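Local structure of ABC transporter substrate binding protein (Ribose) (Agrobacterium vitis, 4WUT) at residues Y125-A136 / V287-V295; D94-K102 / L117-Y125. The protein probably serves as the sugar-binding component of an ABC importer, and holds beta-D-fucopyranose in the cleft between its two lobes. All coordinates share one frame; numbering follows the deposited sequence.

How the interactions relate
Both contacts build the same lobe of this periplasmic binding protein, and they meet at Y125. Interaction 2 packs helix 97-105 against the loop that follows strand 110-113; that loop ends at Y125, where interaction 1 begins and strand 127-130 pairs with the strand starting at F290. Their centres lie 16 Å apart, and K289 of interaction 1 reaches back to the loop, with NZ 3.8 Å from E122 O in simple packing. The bound fucose sits much nearer the far end of interaction 1: the T131 side chain is about 6 Å from it, against about 12 Å for L117 of interaction 2. Neither contact belongs to the sugar pocket itself.

Interaction 1 (Y125-A136 / V287-V295)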
loop_
_atom_site.group_PDB
_atom_site.type_symbol
_atom_site.label_atom_id
_atom_site.label_comp_id
_atom_site.label_asym_id
_atom_site.label_seq_id
_atom_site.Cartn_x
_atom_site.Cartn_y
_atom_site.Cartn_z
ATOM N N TYR A 125 12.696 2.048 -15.896
ATOM C CA TYR A 125 11.979 0.814 -15.572
ATOM C C TYR A 125 10.926 0.563 -16.624
ATOM O O TYR A 125 10.548 1.485 -17.367
ATOM C CB TYR A 125 11.325 0.889 -14.183
ATOM C CG TYR A 125 10.277 1.985 -14.025
ATOM C CD1 TYR A 125 10.652 3.273 -13.677
ATOM C CD2 TYR A 125 8.939 1.714 -14.182
ATOM C CE1 TYR A 125 9.725 4.269 -13.519
ATOM C CE2 TYR A 125 7.988 2.707 -14.030
ATOM C CZ TYR A 125 8.383 3.982 -13.676
ATOM O OH TYR A 125 7.428 4.967 -13.532
ATOM N N GLN A 126 10.454 -0.679 -16.704
ATOM C CA GLN A 126 9.654 -1.074 -17.853
ATOM C C GLN A 126 8.176 -1.326 -17.583
ATOM O O GLN A 126 7.400 -1.418 -18.517
ATOM C CB GLN A 126 10.271 -2.282 -18.571
ATOM C CG GLN A 126 11.631 -2.017 -19.151
ATOM C CD GLN A 126 12.734 -2.106 -18.125
ATOM O OE1 GLN A 126 12.781 -3.052 -17.354
ATOM N NE2 GLN A 126 13.619 -1.112 -18.093
ATOM N N ALA A 127 7.790 -1.464 -16.322
ATOM C CA ALA A 127 6.380 -1.554 -15.989
ATOM C C ALA A 127 6.156 -1.101 -14.553
ATOM O O ALA A 127 7.062 -1.122 -13.741
ATOM C CB ALA A 127 5.853 -2.981 -16.212
ATOM N N PHE A 128 4.919 -0.681 -14.296
ATOM C CA PHE A 128 4.475 -0.251 -12.984
ATOM C C PHE A 128 3.109 -0.857 -12.716
ATOM O O PHE A 128 2.141 -0.547 -13.426
ATOM C CB PHE A 128 4.402 1.282 -12.934
ATOM C CG PHE A 128 3.872 1.830 -11.639
ATOM C CD1 PHE A 128 4.354 1.398 -10.429
ATOM C CD2 PHE A 128 2.904 2.815 -11.652
ATOM C CE1 PHE A 128 3.861 1.919 -9.245
ATOM C CE2 PHE A 128 2.400 3.337 -10.475
ATOM C CZ PHE A 128 2.879 2.898 -9.273
ATOM N N LEU A 129 3.066 -1.728 -11.700
ATOM C CA LEU A 129 1.845 -2.438 -11.313
ATOM C C LEU A 129 1.416 -1.960 -9.943
ATOM O O LEU A 129 2.172 -2.082 -8.983
ATOM C CB LEU A 129 2.093 -3.947 -11.212
ATOM C CG LEU A 129 2.462 -4.769 -12.439
ATOM C CD1 LEU A 129 3.880 -4.498 -12.884
ATOM C CD2 LEU A 129 2.284 -6.247 -12.143
ATOM N N ALA A 130 0.226 -1.411 -9.836
ATOM C CA ALA A 130 -0.211 -0.815 -8.585
ATOM C C ALA A 130 -1.696 -0.516 -8.604
ATOM O O ALA A 130 -2.347 -0.465 -9.668
ATOM C CB ALA A 130 0.581 0.482 -8.309
ATOM N N THR A 131 -2.237 -0.317 -7.414
ATOM C CA THR A 131 -3.543 0.315 -7.260
ATOM C C THR A 131 -3.550 1.693 -7.933
ATOM O O THR A 131 -2.548 2.400 -7.914
ATOM C CB THR A 131 -3.874 0.485 -5.773
ATOM O OG1 THR A 131 -3.862 -0.795 -5.149
ATOM C CG2 THR A 131 -5.222 1.159 -5.539
ATOM N N ASP A 132 -4.653 2.074 -8.557
ATOM C CA ASP A 132 -4.863 3.469 -8.885
ATOM C C ASP A 132 -5.159 4.203 -7.591
ATOM O O ASP A 132 -6.309 4.303 -7.148
ATOM C CB ASP A 132 -6.024 3.609 -9.869
ATOM C CG ASP A 132 -6.337 5.045 -10.217
ATOM O OD1 ASP A 132 -5.884 5.972 -9.518
ATOM O OD2 ASP A 132 -7.072 5.261 -11.206
ATOM N N ASN A 133 -4.100 4.669 -6.932
ATOM C CA ASN A 133 -4.259 5.175 -5.570
ATOM C C ASN A 133 -5.128 6.420 -5.417
ATOM O O ASN A 133 -5.835 6.572 -4.419
ATOM C CB ASN A 133 -2.908 5.349 -4.885
ATOM C CG ASN A 133 -2.361 4.038 -4.436
ATOM O OD1 ASN A 133 -2.888 3.436 -3.504
ATOM N ND2 ASN A 133 -1.367 3.534 -5.143
ATOM N N LYS A 134 -5.078 7.321 -6.384
ATOM C CA LYS A 134 -5.973 8.469 -6.343
ATOM C C LYS A 134 -7.412 7.990 -6.356
ATOM O O LYS A 134 -8.215 8.432 -5.530
ATOM C CB LYS A 134 -5.702 9.409 -7.507
ATOM C CG LYS A 134 -6.691 10.573 -7.622
ATOM C CD LYS A 134 -6.407 11.420 -8.849
ATOM C CE LYS A 134 -7.544 12.401 -9.112
ATOM N NZ LYS A 134 -7.606 12.794 -10.541
ATOM N N ALA A 135 -7.737 7.074 -7.278
ATOM C CA ALA A 135 -9.096 6.543 -7.366
ATOM C C ALA A 135 -9.489 5.814 -6.087
ATOM O O ALA A 135 -10.609 5.976 -5.620
ATOM C CB ALA A 135 -9.257 5.624 -8.577
ATOM N N ALA A 136 -8.557 5.063 -5.501
ATOM C CA ALA A 136 -8.841 4.313 -4.287
ATOM C C ALA A 136 -9.077 5.254 -3.094
ATOM O O ALA A 136 -9.954 5.006 -2.268
ATOM C CB ALA A 136 -7.702 3.340 -3.988
ATOM N N VAL A 287 5.637 -5.770 -22.947
ATOM C CA VAL A 287 4.779 -5.797 -21.773
ATOM C C VAL A 287 3.937 -4.532 -21.708
ATOM O O VAL A 287 4.244 -3.527 -22.334
ATOM C CB VAL A 287 5.576 -5.930 -20.456
ATOM C CG1 VAL A 287 6.435 -7.190 -20.482
ATOM C CG2 VAL A 287 6.407 -4.670 -20.198
ATOM N N GLU A 288 2.853 -4.595 -20.960
ATOM C CA GLU A 288 2.007 -3.434 -20.715
ATOM C C GLU A 288 2.670 -2.589 -19.631
ATOM O O GLU A 288 2.933 -3.080 -18.528
ATOM C CB GLU A 288 0.646 -3.920 -20.241
ATOM C CG GLU A 288 -0.425 -2.868 -20.138
ATOM C CD GLU A 288 -1.776 -3.482 -19.785
ATOM O OE1 GLU A 288 -1.896 -4.733 -19.779
ATOM O OE2 GLU A 288 -2.720 -2.715 -19.507
ATOM N N LYS A 289 2.942 -1.325 -19.923
ATOM C CA LYS A 289 3.768 -0.540 -19.000
ATOM C C LYS A 289 3.033 -0.112 -17.735
ATOM O O LYS A 289 3.638 -0.012 -16.677
ATOM C CB LYS A 289 4.364 0.681 -19.706
ATOM C CG LYS A 289 5.417 1.365 -18.851
ATOM C CD LYS A 289 6.219 2.393 -19.637
ATOM C CE LYS A 289 7.635 2.549 -19.102
ATOM N NZ LYS A 289 7.629 2.691 -17.659
ATOM N N PHE A 290 1.734 0.119 -17.818
ATOM C CA PHE A 290 0.984 0.550 -16.661
ATOM C C PHE A 290 -0.150 -0.423 -16.426
ATOM O O PHE A 290 -1.014 -0.601 -17.269
ATOM C CB PHE A 290 0.517 1.993 -16.830
ATOM C CG PHE A 290 1.663 2.976 -16.914
ATOM C CD1 PHE A 290 2.430 3.250 -15.789
ATOM C CD2 PHE A 290 1.987 3.595 -18.098
ATOM C CE1 PHE A 290 3.491 4.141 -15.841
ATOM C CE2 PHE A 290 3.058 4.489 -18.156
ATOM C CZ PHE A 290 3.808 4.755 -17.019
ATOM N N ILE A 291 -0.083 -1.086 -15.283
ATOM C CA ILE A 291 -1.003 -2.146 -14.931
ATOM C C ILE A 291 -1.707 -1.768 -13.624
ATOM O O ILE A 291 -1.078 -1.513 -12.587
ATOM C CB ILE A 291 -0.244 -3.505 -14.831
ATOM C CG1 ILE A 291 0.452 -3.837 -16.169
ATOM C CG2 ILE A 291 -1.175 -4.607 -14.365
ATOM C CD1 ILE A 291 1.534 -4.897 -16.079
ATOM N N ASP A 292 -3.030 -1.705 -13.693
ATOM C CA ASP A 292 -3.887 -1.392 -12.553
ATOM C C ASP A 292 -4.277 -2.725 -11.944
ATOM O O ASP A 292 -4.968 -3.528 -12.589
ATOM C CB ASP A 292 -5.135 -0.663 -13.075
ATOM C CG ASP A 292 -6.163 -0.354 -11.993
ATOM O OD1 ASP A 292 -6.008 -0.811 -10.844
ATOM O OD2 ASP A 292 -7.170 0.333 -12.313
ATOM N N THR A 293 -3.855 -2.957 -10.710
ATOM C CA THR A 293 -4.047 -4.245 -10.043
ATOM C C THR A 293 -5.364 -4.310 -9.268
ATOM O O THR A 293 -5.668 -5.321 -8.638
ATOM C CB THR A 293 -2.848 -4.602 -9.137
ATOM O OG1 THR A 293 -2.429 -3.442 -8.405
ATOM C CG2 THR A 293 -1.659 -5.094 -9.978
ATOM N N GLY A 294 -6.142 -3.231 -9.332
ATOM C CA GLY A 294 -7.539 -3.246 -8.933
ATOM C C GLY A 294 -7.784 -2.974 -7.461
ATOM O O GLY A 294 -6.873 -3.005 -6.668
ATOM N N VAL A 295 -9.044 -2.730 -7.103
ATOM C CA VAL A 295 -9.411 -2.538 -5.714
ATOM C C VAL A 295 -10.818 -3.042 -5.484
ATOM O O VAL A 295 -11.654 -3.074 -6.405
ATOM C CB VAL A 295 -9.371 -1.054 -5.273
ATOM C CG1 VAL A 295 -7.951 -0.602 -5.083
ATOM C CG2 VAL A 295 -10.122 -0.176 -6.273
HETATM O O HOH W 1 -4.252 -3.103 -6.375
HETATM O O HOH W 2 -6.952 0.215 -8.698
#
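L129 and I291 lie side by side on one face of a parallel strand pair, L129 CG resting 3.8 Å from I291 CD1. L129 CB also meets the methyl of T293, and helix 267-282 covers this face. The other face carries F128, F290, A130 and D292. F290 swings CD1 to F128 CB (4.0 Å) and the edge of the F128 ring, while K289 CG lies against one face of the F290 ring.

Between these layers the backbones form a short parallel ladder. F128 N bonds to K289 O at 2.8 Å, and A130 N to I291 O; I291 N and T293 N return bonds to F128 O and A130 O. Beyond the ladder, V295 sets CG1 into the notch made by T131 CG2 (3.3 Å, tighter than usual) and A136 CB (4.1 Å).

At the opposite end K289 runs CG past Q126 O (3.4 Å) and crosses Y125 at about a right angle. Its chain is extended until it bends at CE (chi4 -47°), which carries NZ to Y125 O at 3.2 Å, above the carbonyl plane, and 4.2 Å from the centroid of the Y125 ring, an off-centre cation-pi contact.

One water is held by T131 OG1, T293 OG1 and G294 O; T131 OG1 also bonds to pocket residue Q265. A second water joins D132 N to D292 OD1, which also accepts from G294 N in an Asx turn. The chemistry thus changes along the strands: an ammonium held by a carbonyl and a ring, an apolar middle, then a water-bridged polar end leading toward the other lobe.

Interaction 2 (D94-K102 / L117-Y125); sequences DALVPAVKK and LSKDAEKYY
Y124 lays its ring along K101, the two side chains pointing the same way. K101 CG sits over one face, 3.9 Å from the ring centroid and 19° off the normal, a CH-pi contact, and CE runs on to within 3.4 Å of Y124 OH. The lysine can follow the ring because CG stands opposite its backbone N (chi1 -178°) and the chain stays straight as far as CE. Its NZ then goes to E105, farther along the same helix, and W104 meets the tyrosine ring with the planes at about 55°.

The tight part continues back toward the helix start. Buried V100 divides its methyls, CG1 going to Y124 CB at 3.8 Å and CG2 to L117 CD1, tip to tip with the leucine, also buried. V97 straddles the A121 methyl with both branches, the nearer being CG2 at 3.8 Å. L117 also places CD2 against L96 CB, and strand 110-113 lies against its side chain.

Toward D94 the contact opens and water takes over. D94 OD1 comes 3.4 Å from S118 CB but makes no direct hydrogen bond across. Instead it accepts from two waters, both at 2.6 Å, one leading to S118 OG and the other to D120 OD2. S118 OG also accepts from D120 N in an ST turn that opens the 3-10 segment.

Side chains of helix 97-105 thus meet the loop through apolar packing and one CH-pi contact, while water mediates the polar edge at D94; the water between D94 and D120 probably eases the closeness of two carboxylates.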
loop_
_atom_site.group_PDB
_atom_site.type_symbol
_atom_site.label_atom_id
_atom_site.label_comp_id
_atom_site.label_asym_id
_atom_site.label_seq_id
_atom_site.Cartn_x
_atom_site.Cartn_y
_atom_site.Cartn_z
ATOM N N ASP A 94 11.690 9.375 -4.840
ATOM C CA ASP A 94 12.865 10.111 -5.276
ATOM C C ASP A 94 14.186 9.460 -4.854
ATOM O O ASP A 94 15.122 9.358 -5.660
ATOM C CB ASP A 94 12.773 11.543 -4.753
ATOM C CG ASP A 94 11.587 12.281 -5.322
ATOM O OD1 ASP A 94 11.593 12.533 -6.541
ATOM O OD2 ASP A 94 10.648 12.604 -4.555
ATOM N N ALA A 95 14.276 9.037 -3.600
ATOM C CA ALA A 95 15.524 8.496 -3.093
ATOM C C ALA A 95 15.965 7.251 -3.827
ATOM O O ALA A 95 17.167 6.955 -3.843
ATOM C CB ALA A 95 15.414 8.206 -1.612
ATOM N N LEU A 96 15.021 6.504 -4.403
ATOM C CA LEU A 96 15.362 5.257 -5.087
ATOM C C LEU A 96 15.718 5.436 -6.575
ATOM O O LEU A 96 16.197 4.501 -7.221
ATOM C CB LEU A 96 14.211 4.251 -4.976
ATOM C CG LEU A 96 14.173 3.402 -3.687
ATOM C CD1 LEU A 96 15.336 2.400 -3.705
ATOM C CD2 LEU A 96 14.179 4.230 -2.415
ATOM N N VAL A 97 15.540 6.643 -7.104
ATOM C CA VAL A 97 15.803 6.868 -8.525
ATOM C C VAL A 97 17.256 6.601 -8.948
ATOM O O VAL A 97 17.488 5.926 -9.945
ATOM C CB VAL A 97 15.358 8.252 -8.957
ATOM C CG1 VAL A 97 15.743 8.473 -10.415
ATOM C CG2 VAL A 97 13.858 8.381 -8.769
ATOM N N PRO A 98 18.246 7.095 -8.180
ATOM C CA PRO A 98 19.626 6.850 -8.614
ATOM C C PRO A 98 19.997 5.371 -8.699
ATOM O O PRO A 98 20.699 4.984 -9.631
ATOM C CB PRO A 98 20.448 7.568 -7.540
ATOM C CG PRO A 98 19.556 8.665 -7.097
ATOM C CD PRO A 98 18.197 8.070 -7.077
ATOM N N ALA A 99 19.503 4.554 -7.770
ATOM C CA ALA A 99 19.809 3.129 -7.804
ATOM C C ALA A 99 19.111 2.428 -8.961
ATOM O O ALA A 99 19.679 1.531 -9.590
ATOM C CB ALA A 99 19.437 2.483 -6.471
ATOM N N VAL A 100 17.876 2.843 -9.257
ATOM C CA VAL A 100 17.141 2.306 -10.391
ATOM C C VAL A 100 17.785 2.723 -11.716
ATOM O O VAL A 100 17.884 1.906 -12.627
ATOM C CB VAL A 100 15.653 2.700 -10.317
ATOM C CG1 VAL A 100 14.915 2.327 -11.586
ATOM C CG2 VAL A 100 15.020 2.069 -9.105
ATOM N N LYS A 101 18.268 3.959 -11.797
ATOM C CA LYS A 101 19.070 4.389 -12.954
ATOM C C LYS A 101 20.315 3.505 -13.157
ATOM O O LYS A 101 20.655 3.122 -14.281
ATOM C CB LYS A 101 19.491 5.843 -12.781
ATOM C CG LYS A 101 20.287 6.409 -13.963
ATOM C CD LYS A 101 20.483 7.916 -13.778
ATOM C CE LYS A 101 21.154 8.556 -14.978
ATOM N NZ LYS A 101 22.629 8.419 -14.920
ATOM N N LYS A 102 21.022 3.205 -12.056
ATOM C CA LYS A 102 22.146 2.278 -12.104
ATOM C C LYS A 102 21.741 0.884 -12.620
ATOM O O LYS A 102 22.474 0.282 -13.385
ATOM C CB LYS A 102 22.815 2.170 -10.724
ATOM C CG LYS A 102 23.651 3.377 -10.350
ATOM C CD LYS A 102 24.255 3.208 -8.967
ATOM C CE LYS A 102 25.029 4.434 -8.538
ATOM N NZ LYS A 102 25.411 4.358 -7.089
ATOM N N LEU A 117 7.527 5.626 -8.555
ATOM C CA LEU A 117 8.743 6.430 -8.627
ATOM C C LEU A 117 8.443 7.767 -9.274
ATOM O O LEU A 117 7.474 7.907 -10.022
ATOM C CB LEU A 117 9.798 5.744 -9.483
ATOM C CG LEU A 117 10.574 4.577 -8.896
ATOM C CD1 LEU A 117 11.622 4.096 -9.888
ATOM C CD2 LEU A 117 11.239 4.941 -7.548
ATOM N N SER A 118 9.302 8.743 -9.029
ATOM C CA SER A 118 9.218 10.040 -9.660
ATOM C C SER A 118 9.162 9.943 -11.187
ATOM O O SER A 118 9.676 8.995 -11.777
ATOM C CB SER A 118 10.462 10.832 -9.265
ATOM O OG SER A 118 10.545 12.044 -9.971
ATOM N N LYS A 119 8.549 10.945 -11.809
ATOM C CA LYS A 119 8.582 11.104 -13.274
ATOM C C LYS A 119 10.008 11.068 -13.824
ATOM O O LYS A 119 10.258 10.530 -14.903
ATOM C CB LYS A 119 7.929 12.428 -13.660
ATOM C CG LYS A 119 6.459 12.524 -13.304
ATOM C CD LYS A 119 5.565 11.863 -14.357
ATOM C CE LYS A 119 5.656 12.566 -15.706
ATOM N NZ LYS A 119 4.621 12.085 -16.681
ATOM N N ASP A 120 10.943 11.636 -13.070
ATOM C CA ASP A 120 12.356 11.640 -13.443
ATOM C C ASP A 120 12.872 10.253 -13.854
ATOM O O ASP A 120 13.815 10.144 -14.634
ATOM C CB ASP A 120 13.202 12.151 -12.268
ATOM C CG ASP A 120 12.967 13.630 -11.962
ATOM O OD1 ASP A 120 12.505 14.367 -12.860
ATOM O OD2 ASP A 120 13.250 14.053 -10.815
ATOM N N ALA A 121 12.245 9.198 -13.338
ATOM C CA ALA A 121 12.768 7.843 -13.448
ATOM C C ALA A 121 12.125 7.051 -14.579
ATOM O O ALA A 121 12.362 5.857 -14.700
ATOM C CB ALA A 121 12.531 7.081 -12.118
ATOM N N GLU A 122 11.264 7.694 -15.360
ATOM C CA GLU A 122 10.377 6.958 -16.268
ATOM C C GLU A 122 11.144 6.071 -17.252
ATOM O O GLU A 122 10.689 4.983 -17.624
ATOM C CB GLU A 122 9.484 7.939 -17.040
ATOM C CG GLU A 122 10.238 9.025 -17.796
ATOM C CD GLU A 122 9.297 10.002 -18.481
ATOM O OE1 GLU A 122 8.066 9.765 -18.437
ATOM O OE2 GLU A 122 9.783 11.005 -19.043
ATOM N N LYS A 123 12.319 6.535 -17.639
ATOM C CA LYS A 123 13.136 5.870 -18.656
ATOM C C LYS A 123 13.826 4.610 -18.143
ATOM O O LYS A 123 14.393 3.855 -18.937
ATOM C CB LYS A 123 14.218 6.819 -19.169
ATOM C CG LYS A 123 13.686 8.140 -19.698
ATOM C CD LYS A 123 14.714 8.851 -20.574
ATOM C CE LYS A 123 14.053 9.865 -21.511
ATOM N NZ LYS A 123 13.274 10.904 -20.774
ATOM N N TYR A 124 13.806 4.408 -16.823
ATOM C CA TYR A 124 14.687 3.445 -16.197
ATOM C C TYR A 124 14.018 2.140 -15.775
ATOM O O TYR A 124 14.703 1.237 -15.323
ATOM C CB TYR A 124 15.345 4.080 -14.963
ATOM C CG TYR A 124 16.047 5.384 -15.230
ATOM C CD1 TYR A 124 16.869 5.543 -16.334
ATOM C CD2 TYR A 124 15.882 6.463 -14.368
ATOM C CE1 TYR A 124 17.512 6.745 -16.573
ATOM C CE2 TYR A 124 16.510 7.662 -14.597
ATOM C CZ TYR A 124 17.329 7.795 -15.686
ATOM O OH TYR A 124 17.959 8.991 -15.922
ATOM N N TYR A 125 12.696 2.048 -15.896
ATOM C CA TYR A 125 11.979 0.814 -15.572
ATOM C C TYR A 125 10.926 0.563 -16.624
ATOM O O TYR A 125 10.548 1.485 -17.367
ATOM C CB TYR A 125 11.325 0.889 -14.183
ATOM C CG TYR A 125 10.277 1.985 -14.025
ATOM C CD1 TYR A 125 10.652 3.273 -13.677
ATOM C CD2 TYR A 125 8.939 1.714 -14.182
ATOM C CE1 TYR A 125 9.725 4.269 -13.519
ATOM C CE2 TYR A 125 7.988 2.707 -14.030
ATOM C CZ TYR A 125 8.383 3.982 -13.676
ATOM O OH TYR A 125 7.428 4.967 -13.532
HETATM O O HOH W 3 13.575 12.521 -8.241
HETATM O O HOH W 4 10.299 14.052 -8.158
#